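Local coordinates for cell division protein FtsZ 1 (Methanocaldococcus jannaschii, PDB 2VAP), which binds GTP and probably hydrolyses it, probably polymerising in a GTP-dependent manner into the contractile Z ring that forms at the future division site, at residues K181-E193 with A241-I253. Residues are numbered along the deposited sequence; the frame is centred on the assembly and turned at random.
Sequences KQHTDTLVVIPNE and AVMNNGGLAMIGI
Thr186 to Val188 pair in parallel with Gly247 to Ala249, joining the last strand of the Rossmann-like GTPase sheet to the first strand of the C-terminal domain's sheet in this tubulin/FtsZ fold. Four backbone bonds run along the ladder: Gly247 N to Asp185 O, Leu187 N to Gly247 O, nearly straight at 163°, Ala249 N to Leu187 O, and Val189 N to Ala249 O. The axes diverge by 50°, and beyond Ala249 direct pairing gives way to water, one molecule donating to Val189 O and accepting from Ile251 N.

Thr186 can be traced outward. Its CB lies 3.9 Å from Met243 CE; OG1, anti to its own carbonyl carbon (chi1 -60°), donates to Met243 O at 2.6 Å, in the carbonyl plane on a lone pair; CG2 meets Ala249 CB at 3.8 Å. A valine here would probably leave Met243 O without this short bond, leaving it with the weak one from Gly246 N. The hydroxyl also sits 3.4 Å from Gly246 CA, where a side chain would clash.

Asp185 OD1, salt-bridged to Lys148, reaches Asn244 O through a water. Farther along, Val188 CG1 abuts Ile251 CG2 at 3.6 Å, the side chains crossing near a right angle. Ile251 and Ile190 both touch Val214 of helix 204-227, and Ile251 CD1 lies 3.9 Å from Ile190 CD1.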
loop_
_atom_site.group_PDB
_atom_site.type_symbol
_atom_site.label_atom_id
_atom_site.label_comp_id
_atom_site.label_asym_id
_atom_site.label_seq_id
_atom_site.Cartn_x
_atom_site.Cartn_y
_atom_site.Cartn_z
ATOM N N LYS A 181 1.016 6.384 -12.616
ATOM C CA LYS A 181 0.207 5.485 -13.443
ATOM C C LYS A 181 0.991 4.925 -14.635
ATOM O O LYS A 181 0.733 3.809 -15.090
ATOM C CB LYS A 181 -1.049 6.215 -13.931
ATOM C CG LYS A 181 -2.116 5.319 -14.552
ATOM C CD LYS A 181 -3.323 6.119 -15.031
ATOM C CE LYS A 181 -3.067 6.788 -16.377
ATOM N NZ LYS A 181 -4.255 7.550 -16.851
ATOM N N GLN A 182 1.953 5.705 -15.124
ATOM C CA GLN A 182 2.781 5.309 -16.262
ATOM C C GLN A 182 3.823 4.249 -15.896
ATOM O O GLN A 182 4.358 3.572 -16.779
ATOM C CB GLN A 182 3.476 6.535 -16.873
ATOM C CG GLN A 182 2.533 7.639 -17.355
ATOM C CD GLN A 182 1.685 7.229 -18.551
ATOM O OE1 GLN A 182 2.155 6.544 -19.461
ATOM N NE2 GLN A 182 0.428 7.657 -18.555
ATOM N N HIS A 183 4.103 4.104 -14.600
ATOM C CA HIS A 183 5.187 3.237 -14.131
ATOM C C HIS A 183 4.784 2.274 -13.008
ATOM O O HIS A 183 5.642 1.787 -12.267
ATOM C CB HIS A 183 6.385 4.082 -13.676
ATOM C CG HIS A 183 6.886 5.036 -14.715
ATOM N ND1 HIS A 183 7.619 4.628 -15.808
ATOM C CD2 HIS A 183 6.763 6.381 -14.824
ATOM C CE1 HIS A 183 7.923 5.680 -16.548
ATOM N NE2 HIS A 183 7.415 6.755 -15.972
ATOM N N THR A 184 3.487 2.006 -12.877
ATOM C CA THR A 184 3.008 1.045 -11.880
ATOM C C THR A 184 2.214 -0.089 -12.517
ATOM O O THR A 184 1.616 0.077 -13.582
ATOM C CB THR A 184 2.135 1.709 -10.787
ATOM O OG1 THR A 184 1.076 2.457 -11.399
ATOM C CG2 THR A 184 2.972 2.623 -9.896
ATOM N N ASP A 185 2.225 -1.240 -11.850
ATOM C CA ASP A 185 1.399 -2.379 -12.232
ATOM C C ASP A 185 0.040 -2.283 -11.541
ATOM O O ASP A 185 -0.999 -2.544 -12.153
ATOM C CB ASP A 185 2.111 -3.688 -11.884
ATOM C CG ASP A 185 3.391 -3.885 -12.683
ATOM O OD1 ASP A 185 3.367 -3.663 -13.913
ATOM O OD2 ASP A 185 4.419 -4.260 -12.083
ATOM N N THR A 186 0.065 -1.907 -10.264
ATOM C CA THR A 186 -1.138 -1.549 -9.516
ATOM C C THR A 186 -0.873 -0.244 -8.772
ATOM O O THR A 186 0.170 -0.083 -8.132
ATOM C CB THR A 186 -1.556 -2.658 -8.523
ATOM O OG1 THR A 186 -1.825 -3.866 -9.241
ATOM C CG2 THR A 186 -2.812 -2.263 -7.749
ATOM N N LEU A 187 -1.818 0.686 -8.881
ATOM C CA LEU A 187 -1.740 1.970 -8.198
ATOM C C LEU A 187 -2.872 2.073 -7.177
ATOM O O LEU A 187 -4.024 2.342 -7.531
ATOM C CB LEU A 187 -1.785 3.119 -9.216
ATOM C CG LEU A 187 -1.859 4.587 -8.770
ATOM C CD1 LEU A 187 -0.724 4.971 -7.829
ATOM C CD2 LEU A 187 -1.871 5.499 -9.989
ATOM N N VAL A 188 -2.535 1.828 -5.915
ATOM C CA VAL A 188 -3.504 1.901 -4.827
ATOM C C VAL A 188 -3.565 3.338 -4.323
ATOM O O VAL A 188 -2.573 3.868 -3.815
ATOM C CB VAL A 188 -3.147 0.941 -3.661
ATOM C CG1 VAL A 188 -4.228 0.969 -2.597
ATOM C CG2 VAL A 188 -2.938 -0.485 -4.170
ATOM N N VAL A 189 -4.729 3.963 -4.480
ATOM C CA VAL A 189 -4.917 5.359 -4.090
ATOM C C VAL A 189 -5.883 5.490 -2.908
ATOM O O VAL A 189 -6.987 4.940 -2.925
ATOM C CB VAL A 189 -5.348 6.249 -5.304
ATOM C CG1 VAL A 189 -6.690 5.800 -5.889
ATOM C CG2 VAL A 189 -5.380 7.726 -4.918
ATOM N N ILE A 190 -5.439 6.211 -1.881
ATOM C CA ILE A 190 -6.243 6.467 -0.689
ATOM C C ILE A 190 -6.542 7.965 -0.592
ATOM O O ILE A 190 -5.639 8.762 -0.338
ATOM C CB ILE A 190 -5.524 5.989 0.602
ATOM C CG1 ILE A 190 -5.170 4.500 0.506
ATOM C CG2 ILE A 190 -6.383 6.269 1.841
ATOM C CD1 ILE A 190 -4.067 4.059 1.460
ATOM N N PRO A 191 -7.812 8.356 -0.805
ATOM C CA PRO A 191 -8.145 9.773 -0.679
ATOM C C PRO A 191 -8.333 10.167 0.787
ATOM O O PRO A 191 -9.319 9.770 1.414
ATOM C CB PRO A 191 -9.450 9.904 -1.472
ATOM C CG PRO A 191 -10.044 8.531 -1.502
ATOM C CD PRO A 191 -8.981 7.529 -1.160
ATOM N N ASN A 192 -7.378 10.930 1.325
ATOM C CA ASN A 192 -7.429 11.371 2.723
ATOM C C ASN A 192 -8.720 12.102 3.090
ATOM O O ASN A 192 -9.187 12.001 4.221
ATOM C CB ASN A 192 -6.219 12.246 3.081
ATOM C CG ASN A 192 -4.954 11.437 3.356
ATOM O OD1 ASN A 192 -3.857 11.994 3.416
ATOM N ND2 ASN A 192 -5.101 10.128 3.531
ATOM N N GLU A 193 -9.294 12.825 2.130
ATOM C CA GLU A 193 -10.539 13.563 2.361
ATOM C C GLU A 193 -11.664 12.662 2.882
ATOM O O GLU A 193 -12.466 13.084 3.718
ATOM C CB GLU A 193 -10.974 14.311 1.094
ATOM C CG GLU A 193 -12.208 15.211 1.260
ATOM C CD GLU A 193 -12.004 16.376 2.229
ATOM O OE1 GLU A 193 -10.852 16.652 2.633
ATOM O OE2 GLU A 193 -13.009 17.030 2.581
ATOM N N ALA A 241 -0.748 -12.476 -10.434
ATOM C CA ALA A 241 -1.827 -12.661 -11.410
ATOM C C ALA A 241 -2.887 -11.557 -11.347
ATOM O O ALA A 241 -3.436 -11.157 -12.375
ATOM C CB ALA A 241 -2.472 -14.032 -11.235
ATOM N N VAL A 242 -3.164 -11.074 -10.138
ATOM C CA VAL A 242 -4.139 -10.001 -9.925
ATOM C C VAL A 242 -3.499 -8.617 -10.062
ATOM O O VAL A 242 -4.104 -7.701 -10.626
ATOM C CB VAL A 242 -4.844 -10.143 -8.546
ATOM C CG1 VAL A 242 -5.652 -8.894 -8.196
ATOM C CG2 VAL A 242 -5.743 -11.366 -8.537
ATOM N N MET A 243 -2.273 -8.476 -9.565
ATOM C CA MET A 243 -1.636 -7.160 -9.461
ATOM C C MET A 243 -0.805 -6.724 -10.674
ATOM O O MET A 243 -0.513 -5.534 -10.821
ATOM C CB MET A 243 -0.822 -7.047 -8.164
ATOM C CG MET A 243 -1.644 -7.297 -6.902
ATOM S SD MET A 243 -0.894 -6.642 -5.400
ATOM C CE MET A 243 -1.495 -4.957 -5.427
ATOM N N ASN A 244 -0.430 -7.675 -11.533
ATOM C CA ASN A 244 0.338 -7.377 -12.755
ATOM C C ASN A 244 -0.298 -6.301 -13.630
ATOM O O ASN A 244 0.392 -5.419 -14.146
ATOM C CB ASN A 244 0.566 -8.642 -13.592
ATOM C CG ASN A 244 1.922 -9.284 -13.340
ATOM O OD1 ASN A 244 2.828 -8.666 -12.777
ATOM N ND2 ASN A 244 2.069 -10.532 -13.771
ATOM N N ASN A 245 -1.614 -6.397 -13.801
ATOM C CA ASN A 245 -2.385 -5.399 -14.532
ATOM C C ASN A 245 -3.569 -4.916 -13.695
ATOM O O ASN A 245 -4.701 -4.830 -14.178
ATOM C CB ASN A 245 -2.844 -5.955 -15.886
ATOM C CG ASN A 245 -1.685 -6.223 -16.834
ATOM O OD1 ASN A 245 -1.487 -7.351 -17.283
ATOM N ND2 ASN A 245 -0.912 -5.183 -17.138
ATOM N N GLY A 246 -3.286 -4.603 -12.432
ATOM C CA GLY A 246 -4.303 -4.154 -11.483
ATOM C C GLY A 246 -4.833 -2.758 -11.749
ATOM O O GLY A 246 -5.911 -2.399 -11.272
ATOM N N GLY A 247 -4.069 -1.970 -12.506
ATOM C CA GLY A 247 -4.468 -0.614 -12.880
ATOM C C GLY A 247 -4.639 0.286 -11.673
ATOM O O GLY A 247 -3.731 0.410 -10.852
ATOM N N LEU A 248 -5.809 0.910 -11.571
ATOM C CA LEU A 248 -6.146 1.732 -10.414
ATOM C C LEU A 248 -6.845 0.885 -9.357
ATOM O O LEU A 248 -7.716 0.072 -9.676
ATOM C CB LEU A 248 -7.026 2.918 -10.825
ATOM C CG LEU A 248 -7.252 4.030 -9.794
ATOM C CD1 LEU A 248 -5.986 4.851 -9.564
ATOM C CD2 LEU A 248 -8.394 4.930 -10.231
ATOM N N ALA A 249 -6.449 1.079 -8.102
ATOM C CA ALA A 249 -7.005 0.326 -6.984
ATOM C C ALA A 249 -7.365 1.233 -5.814
ATOM O O ALA A 249 -6.770 2.298 -5.634
ATOM C CB ALA A 249 -6.031 -0.756 -6.536
ATOM N N MET A 250 -8.355 0.805 -5.034
ATOM C CA MET A 250 -8.759 1.507 -3.816
ATOM C C MET A 250 -8.995 0.503 -2.693
ATOM O O MET A 250 -9.199 -0.688 -2.949
ATOM C CB MET A 250 -10.011 2.354 -4.059
ATOM C CG MET A 250 -9.770 3.571 -4.938
ATOM S SD MET A 250 -11.273 4.507 -5.260
ATOM C CE MET A 250 -10.713 5.602 -6.559
ATOM N N ILE A 251 -8.963 0.982 -1.451
ATOM C CA ILE A 251 -9.080 0.098 -0.291
ATOM C C ILE A 251 -10.357 0.303 0.518
ATOM O O ILE A 251 -10.969 1.374 0.485
ATOM C CB ILE A 251 -7.844 0.190 0.658
ATOM C CG1 ILE A 251 -7.805 1.536 1.398
ATOM C CG2 ILE A 251 -6.549 -0.075 -0.110
ATOM C CD1 ILE A 251 -6.850 1.570 2.586
ATOM N N GLY A 252 -10.748 -0.748 1.230
ATOM C CA GLY A 252 -11.814 -0.691 2.218
ATOM C C GLY A 252 -11.351 -1.407 3.472
ATOM O O GLY A 252 -10.808 -2.512 3.395
ATOM N N ILE A 253 -11.544 -0.768 4.622
ATOM C CA ILE A 253 -11.168 -1.355 5.908
ATOM C C ILE A 253 -12.387 -1.467 6.820
ATOM O O ILE A 253 -13.157 -0.515 6.966
ATOM C CB ILE A 253 -10.039 -0.549 6.614
ATOM C CG1 ILE A 253 -8.798 -0.454 5.718
ATOM C CG2 ILE A 253 -9.672 -1.184 7.961
ATOM C CD1 ILE A 253 -7.785 0.596 6.156
HETATM O O HOH W 1 -1.109 0.914 -12.138
HETATM O O HOH W 2 5.271 -6.463 -13.429
HETATM O O HOH W 3 1.413 -3.513 -15.898
HETATM O O HOH W 4 -8.816 3.837 -1.106
#